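Citrate synthase (Metallosphaera sedula, PDB 6ABX) probably catalyses the condensation of acetyl-CoA with oxaloacetate and water to give citrate and CoA, a reaction of the tricarboxylic acid cycle. Local coordinates at residues 72-77 against 124-129; 80-85 against 96-101; 85-90 against 131-136; 89-94 against 321-326; 140-145 against 153-158. One frame throughout, in Å; residues are numbered along the deposited sequence.

Contact 1. Residues 72-77 against 124-129; sequences RSISED and PTIISL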
# COMPACT_ATOMS: atom_id res chain seq x y z
N ARG A 72 -22.20 -9.05 -1.45
CA ARG A 72 -22.03 -8.34 -0.15
C ARG A 72 -21.57 -9.22 1.03
O ARG A 72 -21.15 -8.62 2.06
CB ARG A 72 -23.31 -7.64 0.25
CG ARG A 72 -23.66 -6.45 -0.61
CD ARG A 72 -25.04 -5.95 -0.23
NE ARG A 72 -25.46 -4.84 -1.03
CZ ARG A 72 -26.72 -4.50 -1.26
NH1 ARG A 72 -27.70 -5.08 -0.57
NH2 ARG A 72 -26.97 -3.54 -2.13
N SER A 73 -21.67 -10.55 0.94
CA SER A 73 -21.38 -11.45 2.07
C SER A 73 -19.88 -11.54 2.29
O SER A 73 -19.13 -11.52 1.29
CB SER A 73 -21.88 -12.88 1.84
OG SER A 73 -23.26 -12.87 1.82
N ILE A 74 -19.49 -11.69 3.55
CA ILE A 74 -18.10 -11.88 3.89
C ILE A 74 -17.87 -13.30 4.41
O ILE A 74 -18.77 -13.93 5.02
CB ILE A 74 -17.62 -10.80 4.87
CG1 ILE A 74 -18.48 -10.76 6.13
CG2 ILE A 74 -17.57 -9.45 4.18
CD1 ILE A 74 -17.98 -9.77 7.20
N SER A 75 -16.63 -13.75 4.27
CA SER A 75 -16.25 -15.10 4.69
C SER A 75 -16.32 -15.24 6.19
O SER A 75 -16.26 -14.27 6.95
CB SER A 75 -14.88 -15.47 4.18
OG SER A 75 -13.86 -14.68 4.79
N GLU A 76 -16.46 -16.50 6.63
CA GLU A 76 -16.43 -16.78 8.06
C GLU A 76 -15.12 -16.30 8.71
O GLU A 76 -15.15 -15.76 9.86
CB GLU A 76 -16.66 -18.28 8.30
CG GLU A 76 -18.12 -18.62 8.39
CD GLU A 76 -18.79 -18.19 9.68
OE1 GLU A 76 -18.08 -18.07 10.71
OE2 GLU A 76 -20.03 -17.99 9.67
N ASP A 77 -13.99 -16.50 8.02
CA ASP A 77 -12.68 -16.11 8.52
C ASP A 77 -12.68 -14.60 8.79
O ASP A 77 -12.16 -14.10 9.82
CB ASP A 77 -11.58 -16.49 7.54
CG ASP A 77 -11.10 -17.92 7.74
OD1 ASP A 77 -11.79 -18.68 8.48
OD2 ASP A 77 -10.05 -18.26 7.14
N PRO A 124 -18.85 -2.25 3.29
CA PRO A 124 -19.90 -1.86 4.24
C PRO A 124 -20.28 -2.98 5.19
O PRO A 124 -20.63 -2.70 6.36
CB PRO A 124 -21.11 -1.43 3.39
CG PRO A 124 -20.43 -1.02 2.06
CD PRO A 124 -19.25 -1.95 1.90
N THR A 125 -20.23 -4.22 4.73
CA THR A 125 -20.55 -5.34 5.60
C THR A 125 -19.56 -5.41 6.77
O THR A 125 -19.92 -5.60 7.91
CB THR A 125 -20.57 -6.65 4.82
OG1 THR A 125 -21.37 -6.41 3.65
CG2 THR A 125 -21.07 -7.82 5.65
N ILE A 126 -18.29 -5.21 6.45
CA ILE A 126 -17.20 -5.22 7.47
C ILE A 126 -17.38 -4.05 8.42
O ILE A 126 -17.31 -4.20 9.66
CB ILE A 126 -15.83 -5.17 6.77
CG1 ILE A 126 -15.57 -6.47 5.98
CG2 ILE A 126 -14.71 -4.87 7.74
CD1 ILE A 126 -14.46 -6.40 4.98
N ILE A 127 -17.62 -2.85 7.88
CA ILE A 127 -17.75 -1.68 8.71
C ILE A 127 -18.91 -1.86 9.69
O ILE A 127 -18.81 -1.52 10.88
CB ILE A 127 -17.96 -0.41 7.86
CG1 ILE A 127 -16.68 -0.13 7.06
CG2 ILE A 127 -18.34 0.77 8.73
CD1 ILE A 127 -16.86 0.99 6.06
N SER A 128 -20.03 -2.32 9.16
CA SER A 128 -21.27 -2.52 9.94
C SER A 128 -21.03 -3.54 11.09
O SER A 128 -21.47 -3.29 12.23
CB SER A 128 -22.41 -2.90 9.01
OG SER A 128 -22.68 -1.85 8.10
N LEU A 129 -20.33 -4.64 10.80
CA LEU A 129 -20.00 -5.63 11.83
C LEU A 129 -19.06 -5.05 12.88
O LEU A 129 -19.29 -5.27 14.08
CB LEU A 129 -19.43 -6.86 11.17
CG LEU A 129 -19.04 -8.00 12.11
CD1 LEU A 129 -20.21 -8.42 12.98
CD2 LEU A 129 -18.54 -9.15 11.24

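Contact 2. Residues 80-85 against 96-101; sequences TFVKRT and RTTVSM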
# COMPACT_ATOMS: atom_id res chain seq x y z
N THR A 80 -15.25 -13.61 11.63
CA THR A 80 -14.69 -13.96 12.95
C THR A 80 -13.58 -12.97 13.35
O THR A 80 -13.55 -12.53 14.50
CB THR A 80 -14.24 -15.42 13.05
OG1 THR A 80 -15.45 -16.17 12.92
CG2 THR A 80 -13.55 -15.71 14.37
N PHE A 81 -12.69 -12.64 12.42
CA PHE A 81 -11.64 -11.69 12.66
C PHE A 81 -12.18 -10.33 13.12
O PHE A 81 -11.68 -9.68 14.08
CB PHE A 81 -10.73 -11.54 11.43
CG PHE A 81 -9.57 -10.61 11.73
CD1 PHE A 81 -8.43 -11.08 12.35
CD2 PHE A 81 -9.65 -9.26 11.42
CE1 PHE A 81 -7.37 -10.22 12.63
CE2 PHE A 81 -8.59 -8.39 11.72
CZ PHE A 81 -7.46 -8.88 12.33
N VAL A 82 -13.22 -9.84 12.42
CA VAL A 82 -13.80 -8.57 12.81
C VAL A 82 -14.37 -8.64 14.23
O VAL A 82 -14.23 -7.73 15.00
CB VAL A 82 -14.86 -8.12 11.81
CG1 VAL A 82 -15.56 -6.87 12.29
CG2 VAL A 82 -14.23 -7.90 10.44
N LYS A 83 -15.13 -9.69 14.55
CA LYS A 83 -15.69 -9.80 15.89
C LYS A 83 -14.61 -9.77 16.98
O LYS A 83 -14.81 -9.24 18.09
CB LYS A 83 -16.54 -11.08 15.96
CG LYS A 83 -17.83 -10.99 15.17
CD LYS A 83 -18.59 -12.35 15.19
CE LYS A 83 -19.28 -12.68 13.89
NZ LYS A 83 -20.04 -13.95 13.98
N ARG A 84 -13.49 -10.45 16.69
CA ARG A 84 -12.40 -10.62 17.59
C ARG A 84 -11.78 -9.25 17.88
O ARG A 84 -11.32 -8.97 19.02
CB ARG A 84 -11.35 -11.57 17.01
CG ARG A 84 -10.11 -11.66 17.87
CD ARG A 84 -9.26 -12.88 17.66
NE ARG A 84 -8.71 -12.99 16.33
CZ ARG A 84 -7.49 -12.62 15.97
NH1 ARG A 84 -6.74 -11.86 16.77
NH2 ARG A 84 -7.03 -13.03 14.80
N THR A 85 -11.73 -8.38 16.85
CA THR A 85 -10.86 -7.18 16.91
C THR A 85 -11.62 -5.85 16.95
O THR A 85 -10.99 -4.80 17.18
CB THR A 85 -9.88 -7.15 15.72
OG1 THR A 85 -10.62 -7.11 14.49
CG2 THR A 85 -8.97 -8.34 15.72
N ARG A 96 -7.79 -2.67 6.69
CA ARG A 96 -6.54 -3.02 5.96
C ARG A 96 -6.41 -4.55 5.97
O ARG A 96 -6.16 -5.22 4.93
CB ARG A 96 -5.34 -2.32 6.59
CG ARG A 96 -4.00 -2.48 5.88
CD ARG A 96 -2.92 -1.89 6.77
NE ARG A 96 -2.74 -2.58 8.05
CZ ARG A 96 -2.49 -2.04 9.21
NH1 ARG A 96 -2.25 -0.74 9.31
NH2 ARG A 96 -2.39 -2.80 10.29
N THR A 97 -6.55 -5.14 7.16
CA THR A 97 -6.32 -6.58 7.34
C THR A 97 -7.38 -7.43 6.63
O THR A 97 -7.06 -8.42 5.92
CB THR A 97 -6.24 -6.96 8.82
OG1 THR A 97 -5.31 -6.10 9.47
CG2 THR A 97 -5.87 -8.43 8.93
N THR A 98 -8.66 -7.00 6.69
CA THR A 98 -9.73 -7.79 6.06
C THR A 98 -9.72 -7.70 4.53
O THR A 98 -10.00 -8.69 3.90
CB THR A 98 -11.12 -7.48 6.66
OG1 THR A 98 -11.36 -6.08 6.51
CG2 THR A 98 -11.19 -7.81 8.14
N VAL A 99 -9.40 -6.55 3.92
CA VAL A 99 -9.23 -6.49 2.49
C VAL A 99 -8.03 -7.32 2.06
O VAL A 99 -8.07 -7.96 1.01
CB VAL A 99 -9.19 -5.03 1.99
CG1 VAL A 99 -8.93 -4.94 0.48
CG2 VAL A 99 -10.47 -4.29 2.35
N SER A 100 -6.97 -7.35 2.88
CA SER A 100 -5.82 -8.24 2.62
C SER A 100 -6.27 -9.70 2.60
O SER A 100 -5.91 -10.47 1.71
CB SER A 100 -4.72 -7.97 3.60
OG SER A 100 -3.55 -8.75 3.28
N MET A 101 -7.11 -10.08 3.57
CA MET A 101 -7.66 -11.44 3.65
C MET A 101 -8.56 -11.74 2.46
O MET A 101 -8.50 -12.81 1.90
CB MET A 101 -8.42 -11.68 4.95
CG MET A 101 -7.58 -11.64 6.14
SD MET A 101 -8.54 -11.58 7.70
CE MET A 101 -9.31 -13.19 7.72

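Contact 3. Residues 85-90 against 131-136; sequences TAKFGN and QRTRRN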
# COMPACT_ATOMS: atom_id res chain seq x y z
N THR A 85 -11.73 -8.38 16.85
CA THR A 85 -10.86 -7.18 16.91
C THR A 85 -11.62 -5.85 16.95
O THR A 85 -10.99 -4.80 17.18
CB THR A 85 -9.88 -7.15 15.72
OG1 THR A 85 -10.62 -7.11 14.49
CG2 THR A 85 -8.97 -8.34 15.72
N ALA A 86 -12.94 -5.88 16.77
CA ALA A 86 -13.72 -4.64 16.63
C ALA A 86 -13.54 -3.69 17.81
O ALA A 86 -13.54 -2.48 17.64
CB ALA A 86 -15.17 -4.98 16.50
N LYS A 87 -13.53 -4.24 19.02
CA LYS A 87 -13.51 -3.37 20.21
C LYS A 87 -12.11 -2.85 20.54
O LYS A 87 -12.03 -1.86 21.28
CB LYS A 87 -14.00 -4.10 21.45
CG LYS A 87 -15.50 -4.36 21.46
CD LYS A 87 -16.01 -4.67 22.86
CE LYS A 87 -17.52 -4.73 22.97
NZ LYS A 87 -18.02 -5.87 22.16
N PHE A 88 -11.05 -3.49 20.05
CA PHE A 88 -9.69 -3.15 20.45
C PHE A 88 -8.88 -2.52 19.31
O PHE A 88 -7.93 -1.76 19.59
CB PHE A 88 -8.99 -4.40 20.98
CG PHE A 88 -9.76 -5.03 22.12
CD1 PHE A 88 -9.80 -4.41 23.36
CD2 PHE A 88 -10.53 -6.18 21.91
CE1 PHE A 88 -10.55 -4.96 24.39
CE2 PHE A 88 -11.26 -6.74 22.95
CZ PHE A 88 -11.26 -6.13 24.19
N GLY A 89 -9.17 -2.90 18.06
CA GLY A 89 -8.34 -2.51 16.96
C GLY A 89 -8.76 -1.18 16.35
O GLY A 89 -9.92 -0.77 16.41
N ASN A 90 -7.77 -0.49 15.77
CA ASN A 90 -8.01 0.69 14.98
C ASN A 90 -8.83 0.26 13.78
O ASN A 90 -8.53 -0.73 13.13
CB ASN A 90 -6.68 1.34 14.59
CG ASN A 90 -6.90 2.53 13.69
OD1 ASN A 90 -7.31 2.34 12.58
ND2 ASN A 90 -6.49 3.72 14.09
N GLN A 131 -19.16 -1.88 13.83
CA GLN A 131 -20.01 -1.01 14.61
C GLN A 131 -20.94 -1.80 15.54
O GLN A 131 -21.09 -1.42 16.69
CB GLN A 131 -20.85 -0.12 13.71
CG GLN A 131 -21.79 0.76 14.49
CD GLN A 131 -21.00 1.85 15.13
OE1 GLN A 131 -20.66 2.88 14.49
NE2 GLN A 131 -20.63 1.59 16.38
N ARG A 132 -21.60 -2.82 15.01
CA ARG A 132 -22.57 -3.65 15.76
C ARG A 132 -21.81 -4.29 16.93
O ARG A 132 -22.28 -4.21 18.07
CB ARG A 132 -23.15 -4.77 14.90
CG ARG A 132 -24.03 -4.29 13.75
CD ARG A 132 -25.38 -3.77 14.16
NE ARG A 132 -26.36 -4.76 14.62
CZ ARG A 132 -27.57 -4.48 15.08
NH1 ARG A 132 -28.08 -3.25 15.04
NH2 ARG A 132 -28.33 -5.47 15.51
N THR A 133 -20.61 -4.81 16.64
CA THR A 133 -19.83 -5.55 17.68
C THR A 133 -19.48 -4.60 18.83
O THR A 133 -19.57 -4.95 20.02
CB THR A 133 -18.61 -6.23 17.07
OG1 THR A 133 -19.02 -7.18 16.08
CG2 THR A 133 -17.78 -6.92 18.12
N ARG A 134 -19.07 -3.38 18.50
CA ARG A 134 -18.67 -2.42 19.51
C ARG A 134 -19.84 -2.13 20.46
O ARG A 134 -19.61 -1.81 21.65
CB ARG A 134 -18.17 -1.12 18.90
CG ARG A 134 -16.79 -1.29 18.33
CD ARG A 134 -16.50 0.00 17.66
NE ARG A 134 -15.15 0.20 17.34
CZ ARG A 134 -14.71 1.40 16.97
NH1 ARG A 134 -15.59 2.38 16.72
NH2 ARG A 134 -13.43 1.61 16.86
N ARG A 135 -21.05 -2.12 19.92
CA ARG A 135 -22.28 -1.84 20.69
C ARG A 135 -22.90 -3.08 21.30
O ARG A 135 -24.09 -3.04 21.71
CB ARG A 135 -23.27 -1.17 19.73
CG ARG A 135 -22.81 0.23 19.36
CD ARG A 135 -23.67 0.93 18.33
NE ARG A 135 -23.22 2.32 18.14
CZ ARG A 135 -23.59 3.10 17.11
NH1 ARG A 135 -24.33 2.60 16.12
NH2 ARG A 135 -23.09 4.33 17.02
N ASN A 136 -22.19 -4.21 21.28
CA ASN A 136 -22.72 -5.50 21.78
C ASN A 136 -24.01 -5.91 21.08
O ASN A 136 -24.94 -6.46 21.72
CB ASN A 136 -22.98 -5.42 23.31
CG ASN A 136 -21.73 -5.20 24.13
OD1 ASN A 136 -20.64 -5.53 23.70
ND2 ASN A 136 -21.88 -4.63 25.33

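Contact 4. Residues 89-94 against 321-326; sequences GNPMDI and PDLFPT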
# COMPACT_ATOMS: atom_id res chain seq x y z
N GLY A 89 -9.17 -2.90 18.06
CA GLY A 89 -8.34 -2.51 16.96
C GLY A 89 -8.76 -1.18 16.35
O GLY A 89 -9.92 -0.77 16.41
N ASN A 90 -7.77 -0.49 15.77
CA ASN A 90 -8.01 0.69 14.98
C ASN A 90 -8.83 0.26 13.78
O ASN A 90 -8.53 -0.73 13.13
CB ASN A 90 -6.68 1.34 14.59
CG ASN A 90 -6.90 2.53 13.69
OD1 ASN A 90 -7.31 2.34 12.58
ND2 ASN A 90 -6.49 3.72 14.09
N PRO A 91 -9.96 0.93 13.48
CA PRO A 91 -10.84 0.38 12.45
C PRO A 91 -10.20 0.35 11.07
O PRO A 91 -10.52 -0.52 10.27
CB PRO A 91 -12.05 1.30 12.44
CG PRO A 91 -11.92 2.21 13.62
CD PRO A 91 -10.56 2.02 14.24
N MET A 92 -9.31 1.30 10.80
CA MET A 92 -8.56 1.27 9.52
C MET A 92 -7.58 0.09 9.47
O MET A 92 -7.42 -0.54 8.43
CB MET A 92 -7.87 2.63 9.29
CG MET A 92 -8.82 3.71 8.80
SD MET A 92 -9.63 3.39 7.18
CE MET A 92 -8.37 4.06 6.11
N ASP A 93 -7.01 -0.31 10.61
CA ASP A 93 -6.20 -1.51 10.69
C ASP A 93 -7.06 -2.74 10.42
O ASP A 93 -6.61 -3.66 9.78
CB ASP A 93 -5.50 -1.68 12.04
CG ASP A 93 -4.45 -0.59 12.32
OD1 ASP A 93 -4.19 0.22 11.41
OD2 ASP A 93 -3.93 -0.52 13.48
N ILE A 94 -8.30 -2.76 10.94
CA ILE A 94 -9.17 -3.87 10.71
C ILE A 94 -9.50 -3.95 9.22
O ILE A 94 -9.44 -4.97 8.63
CB ILE A 94 -10.44 -3.77 11.57
CG1 ILE A 94 -10.10 -3.85 13.06
CG2 ILE A 94 -11.42 -4.86 11.17
CD1 ILE A 94 -11.29 -3.56 13.97
N PRO A 321 -17.80 8.15 15.27
CA PRO A 321 -16.80 8.97 14.62
C PRO A 321 -15.52 8.27 14.16
O PRO A 321 -15.03 8.57 13.07
CB PRO A 321 -16.45 10.00 15.70
CG PRO A 321 -17.74 10.17 16.43
CD PRO A 321 -18.29 8.76 16.51
N ASP A 322 -15.02 7.29 14.91
CA ASP A 322 -13.75 6.82 14.47
C ASP A 322 -13.91 5.80 13.33
O ASP A 322 -12.91 5.34 12.81
CB ASP A 322 -12.91 6.29 15.61
CG ASP A 322 -13.44 4.97 16.10
OD1 ASP A 322 -14.61 4.72 15.81
OD2 ASP A 322 -12.67 4.24 16.78
N LEU A 323 -15.15 5.44 12.96
CA LEU A 323 -15.35 4.64 11.72
C LEU A 323 -15.32 5.53 10.49
O LEU A 323 -15.32 4.98 9.33
CB LEU A 323 -16.67 3.89 11.83
CG LEU A 323 -16.67 2.78 12.87
CD1 LEU A 323 -17.94 1.98 12.80
CD2 LEU A 323 -15.48 1.86 12.67
N PHE A 324 -15.32 6.87 10.63
CA PHE A 324 -15.49 7.72 9.43
C PHE A 324 -14.43 7.43 8.36
O PHE A 324 -14.78 7.37 7.17
CB PHE A 324 -15.50 9.22 9.73
CG PHE A 324 -15.54 10.01 8.42
CD1 PHE A 324 -16.55 9.78 7.49
CD2 PHE A 324 -14.48 10.82 8.03
CE1 PHE A 324 -16.55 10.41 6.26
CE2 PHE A 324 -14.50 11.47 6.81
CZ PHE A 324 -15.52 11.26 5.91
N PRO A 325 -13.13 7.23 8.67
CA PRO A 325 -12.14 6.94 7.63
C PRO A 325 -12.47 5.65 6.85
O PRO A 325 -12.21 5.56 5.62
CB PRO A 325 -10.81 6.76 8.36
CG PRO A 325 -11.02 7.49 9.70
CD PRO A 325 -12.50 7.52 9.99
N THR A 326 -13.11 4.70 7.53
CA THR A 326 -13.48 3.44 6.83
C THR A 326 -14.58 3.75 5.81
O THR A 326 -14.65 3.07 4.72
CB THR A 326 -13.80 2.25 7.74
OG1 THR A 326 -15.02 2.46 8.45
CG2 THR A 326 -12.68 1.94 8.71

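Contact 5. Residues 140-145 against 153-158; sequences VEPDPS and LYMIRG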
# COMPACT_ATOMS: atom_id res chain seq x y z
N VAL A 140 -25.90 -7.97 11.58
CA VAL A 140 -27.01 -7.90 10.69
C VAL A 140 -26.50 -8.22 9.28
O VAL A 140 -25.76 -7.45 8.70
CB VAL A 140 -27.72 -6.54 10.71
CG1 VAL A 140 -28.85 -6.46 9.69
CG2 VAL A 140 -28.20 -6.18 12.12
N GLU A 141 -26.91 -9.36 8.75
CA GLU A 141 -26.35 -9.78 7.45
C GLU A 141 -26.93 -8.88 6.39
O GLU A 141 -28.06 -8.41 6.44
CB GLU A 141 -26.65 -11.25 7.17
CG GLU A 141 -25.77 -12.18 7.99
CD GLU A 141 -26.02 -13.66 7.73
OE1 GLU A 141 -26.05 -14.07 6.55
OE2 GLU A 141 -26.19 -14.40 8.72
N PRO A 142 -26.18 -8.69 5.28
CA PRO A 142 -26.70 -7.89 4.18
C PRO A 142 -27.98 -8.46 3.59
O PRO A 142 -28.14 -9.69 3.52
CB PRO A 142 -25.61 -7.89 3.09
CG PRO A 142 -24.52 -8.78 3.60
CD PRO A 142 -24.84 -9.18 5.03
N ASP A 143 -28.83 -7.54 3.15
CA ASP A 143 -30.11 -7.86 2.53
C ASP A 143 -30.02 -7.49 1.06
O ASP A 143 -30.01 -6.32 0.68
CB ASP A 143 -31.27 -7.18 3.22
CG ASP A 143 -32.63 -7.45 2.62
OD1 ASP A 143 -32.70 -8.04 1.50
OD2 ASP A 143 -33.63 -7.14 3.29
N PRO A 144 -29.88 -8.51 0.19
CA PRO A 144 -29.64 -8.27 -1.23
C PRO A 144 -30.86 -7.72 -1.99
O PRO A 144 -30.67 -7.17 -3.07
CB PRO A 144 -29.10 -9.63 -1.72
CG PRO A 144 -29.75 -10.60 -0.80
CD PRO A 144 -29.85 -9.94 0.55
N SER A 145 -32.01 -7.57 -1.34
CA SER A 145 -33.14 -6.87 -1.93
C SER A 145 -33.04 -5.35 -1.77
O SER A 145 -33.81 -4.61 -2.38
CB SER A 145 -34.47 -7.37 -1.33
OG SER A 145 -34.61 -6.90 -0.00
N LEU A 153 -27.36 1.29 5.95
CA LEU A 153 -28.05 1.77 7.16
C LEU A 153 -28.79 0.63 7.87
O LEU A 153 -28.79 0.55 9.08
CB LEU A 153 -29.00 2.91 6.82
CG LEU A 153 -28.32 4.21 6.39
CD1 LEU A 153 -29.36 5.23 5.96
CD2 LEU A 153 -27.44 4.75 7.49
N TYR A 154 -29.35 -0.29 7.10
CA TYR A 154 -30.02 -1.48 7.64
C TYR A 154 -29.04 -2.32 8.47
O TYR A 154 -29.34 -2.75 9.58
CB TYR A 154 -30.63 -2.30 6.51
CG TYR A 154 -31.03 -3.69 6.89
CD1 TYR A 154 -32.11 -3.90 7.74
CD2 TYR A 154 -30.29 -4.79 6.51
CE1 TYR A 154 -32.44 -5.18 8.16
CE2 TYR A 154 -30.63 -6.08 6.90
CZ TYR A 154 -31.73 -6.27 7.71
OH TYR A 154 -32.07 -7.54 8.14
N MET A 155 -27.82 -2.49 8.00
CA MET A 155 -26.85 -3.32 8.67
C MET A 155 -26.37 -2.66 9.97
O MET A 155 -25.85 -3.35 10.83
CB MET A 155 -25.67 -3.65 7.78
CG MET A 155 -26.03 -4.61 6.61
SD MET A 155 -24.59 -5.18 5.72
CE MET A 155 -23.92 -3.58 5.22
N ILE A 156 -26.38 -1.32 10.06
CA ILE A 156 -26.03 -0.62 11.31
C ILE A 156 -27.17 -0.64 12.31
O ILE A 156 -26.95 -0.77 13.54
CB ILE A 156 -25.64 0.85 10.96
CG1 ILE A 156 -24.44 0.91 10.02
CG2 ILE A 156 -25.39 1.66 12.21
CD1 ILE A 156 -23.19 0.57 10.74
N ARG A 157 -28.39 -0.33 11.83
CA ARG A 157 -29.53 -0.09 12.71
C ARG A 157 -30.27 -1.38 13.01
O ARG A 157 -30.92 -1.50 14.06
CB ARG A 157 -30.46 0.94 12.07
CG ARG A 157 -29.94 2.37 12.22
CD ARG A 157 -29.67 3.05 10.92
NE ARG A 157 -29.65 4.51 11.01
CZ ARG A 157 -30.42 5.27 10.31
NH1 ARG A 157 -31.55 4.78 9.81
NH2 ARG A 157 -30.04 6.50 10.07
N GLY A 158 -30.26 -2.33 12.07
CA GLY A 158 -31.03 -3.58 12.20
C GLY A 158 -32.48 -3.40 11.83
O GLY A 158 -33.28 -4.30 12.04
O HOH W 1 -24.26 -5.78 10.77
O HOH W 2 -30.23 -9.45 7.51

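Contact 1. Residues 72-77 against 124-129
The carbonyl oxygen of Arg-72 takes a short hydrogen bond from the hydroxyl of Thr-125, OG1 to O 2.7 Å, with the donor tilted 18° from the carbonyl plane. This bond fastens the loop leading into helix 76-85 across helix 112-134, within the largely helical body of the citrate synthase fold. Thr-125 turns OG1 anti to its own carbonyl carbon (chi1 -49°), which sends the hydroxyl to Arg-72 while CG2 faces Ile-74. The isoleucine lies over the helix and touches three residues of it. Ile-74 CG1 rests 3.9 Å from Thr-125 CG2, the two side chains running past each other in opposite directions. Ile-74 CG2 meets Ile-126 CG1 at 4.0 Å, and the far methyl, CD1, reaches Leu-129 CD2, one turn on from Thr-125. With a valine in place of Thr-125, the Arg-72 carbonyl is likely to lose its hydroxyl donor, and the loop its polar tie to the helix. The guanidinium of Arg-72 points away from this helix and gives a hydrogen bond to the carbonyl of Leu-146. Ser-75, the N-cap of helix 76-85, uses OG to cap Ile-78 N. Within helix 112-134, Pro-124 O accepts from both Ser-128 N and Ser-128 OG, which arrive from opposite faces of the carbonyl plane, OG at 2.8 Å.

Contact 2. Residues 80-85 against 96-101
The ring of Phe-81 carries this contact, meeting Thr-97, Thr-98 and Met-101, each of which approaches it obliquely. One face is covered from within its own helix by Thr-85 CG2, which stands 3.8 Å above the plane of the Phe-81 ring, offset toward the rim. With CG anti to the backbone N (chi1 -176°), the ring is swung out from helix 76-85 against helix 91-105. There Phe-81 CZ lies 3.8 Å from Thr-97 CG2, the two side chains crossing at about a right angle, and Phe-81 CD2 meets Thr-98 CG2 at 3.9 Å. Met-101 SD sits 4.7 Å from the Phe-81 ring centroid, 27° off the ring normal, a Met-aromatic contact of oblique geometry. Beside the ring, Val-82 CG2 touches Thr-98 CG2 at 3.8 Å. The two helices run antiparallel, their local axes at 166° and 10.8 Å apart, and form a helical hairpin joined by the turn at 86-90. Both threonines present methyls to the ring: Thr-98 OG1 turns back to the carbonyl of Ile-94 in its own helix. Leu-104 of the second subunit also packs on Phe-81. No hydrogen bond crosses between the two segments, so the hairpin is held here by apolar and sulfur-aromatic contacts, while Arg-96, Thr-97 and Ser-100 hydrogen-bond with the second subunit.

Contact 3. Residues 85-90 against 131-136
Lys-87 reaches from the turn of the helical hairpin to the C-terminal end of helix 112-134. Beyond CB, Lys-87 CG lies 4.2 Å from Arg-134 CA, then CE passes Asn-136 OD1 and the carbonyl of Thr-133. A bend at chi4 (65°) brings Lys-87 NZ onto two acceptors: Thr-133 O at 2.8 Å, met from above its carbonyl plane, and Asn-136 OD1 at 3.1 Å, almost in line with the side-chain C=O bond. Thr-133 O also accepts Asn-136 N, from the opposite face, in the Schellman motif that ends the helix, with Asn-136 as C-prime residue. The ammonium would probably offset the negative end of the helix dipole. Ala-86 CB packs 3.6 Å from Thr-133 CG2. In the other direction Arg-134 extends to Ala-86, while its NH1 forms salt bridges with Asp-320 and Asp-322. A methionine replacing Arg-134 would probably leave the Ala-86 carbonyl without this donor and deprive Asp-322 and Asp-320 of a cationic partner, the latter still held by Arg-135. Arg-134 NE bonds to Ala-86 O at 3.1 Å, nearly straight (N-H...O 166°), with the oxygen in the guanidinium plane.

Contact 4. Residues 89-94 against 321-326
Apolar contacts dominate where Pro-91 meets Leu-323 and Thr-326. Pro-91 CB lies 3.5 Å from Leu-323 CD2, tighter than usual for two carbons, and 3.8 Å from Thr-326 CG2. Met-92, bent at chi2 (-62°) and chi3 (-87°), curls its tail against the other helix: Met-92 CG rests 3.7 Å from Pro-325 CB, and its SD lies 3.7 Å from Thr-326 CG2. Contacts between carbon and oxygen add to these, with Pro-91 CG 3.4 Å from Asp-322 O; the carboxylate of Asp-322 is itself paired with Arg-134. No hydrogen bond crosses between the two segments. Thr-326 OG1 donates to Leu-323 O at 2.7 Å, in the carbonyl plane and on a lone pair, which leaves its methyl facing Pro-91 and Met-92. Asn-90 OD1 receives weak bonds from Met-92 N and Asp-93 N. The contact thus joins two helix N-termini, one capped by Asn-90 and leading into helix 91-105, the other opening helix 324-343, which further along carries the oxaloacetate-binding Arg-332.

Contact 5. Residues 140-145 against 153-158
An extended connection between helices 112-134 and 148-157 folds back here along the last turns of helix 148-157, at the surface of the helical body. Val-140 sets CG1 over one face of the Tyr-154 ring, 3.3 Å from CE2, a close CH-pi approach. Val-140 CG2 touches Gly-158 CA at 3.8 Å, where the chain leaves the helix with positive phi. Tyr-154 has CG anti to its backbone N (chi1 165°), and this carries the ring out beside the connection, with Glu-141 O at its edge and Asp-143 CB approaching obliquely. Met-155 crosses the connection at a slant, its CG 3.5 Å from Val-140 O and its SD 3.8 Å from Pro-142 CA. No direct hydrogen bond joins the two segments, and water molecules supply the polar links. One accepts from Val-140 N and donates to Met-155 O; the other, which lies in the plane of the Tyr-154 ring, donates to Glu-141 O and bonds to Tyr-154 OH. Beyond the tyrosine, Asp-143 forms an Asx turn and its OD2 pairs with Arg-160. Asp-143 OD1 accepts hydrogen bonds from Ser-145 N at 3.0 Å and Ser-145 OG at 2.7 Å, both from the same face of the carboxylate.

How the contacts relate
From the N terminus, contact 1 opens first, at the entry to helix 76-85, and closes on helix 112-134. Nested inside its loop, contact 2 pairs helix 76-85 with helix 91-105. Contact 3 starts at the turn between those helices and ends where helix 112-134 finishes, so it crosses both contacts 1 and 2. Contact 4 begins in the same turn but spans more than 220 residues to helix 324-343, also crossing contacts 1 and 2; contact 5, a short local closure against helix 148-157, is nested within it. Contacts 3 and 4 meet through the Arg-134 to Asp-322 salt bridge. From contact 1, Ser-128 packs on Met-155 of contact 5, and Ile-127 on Thr-326 of contact 4.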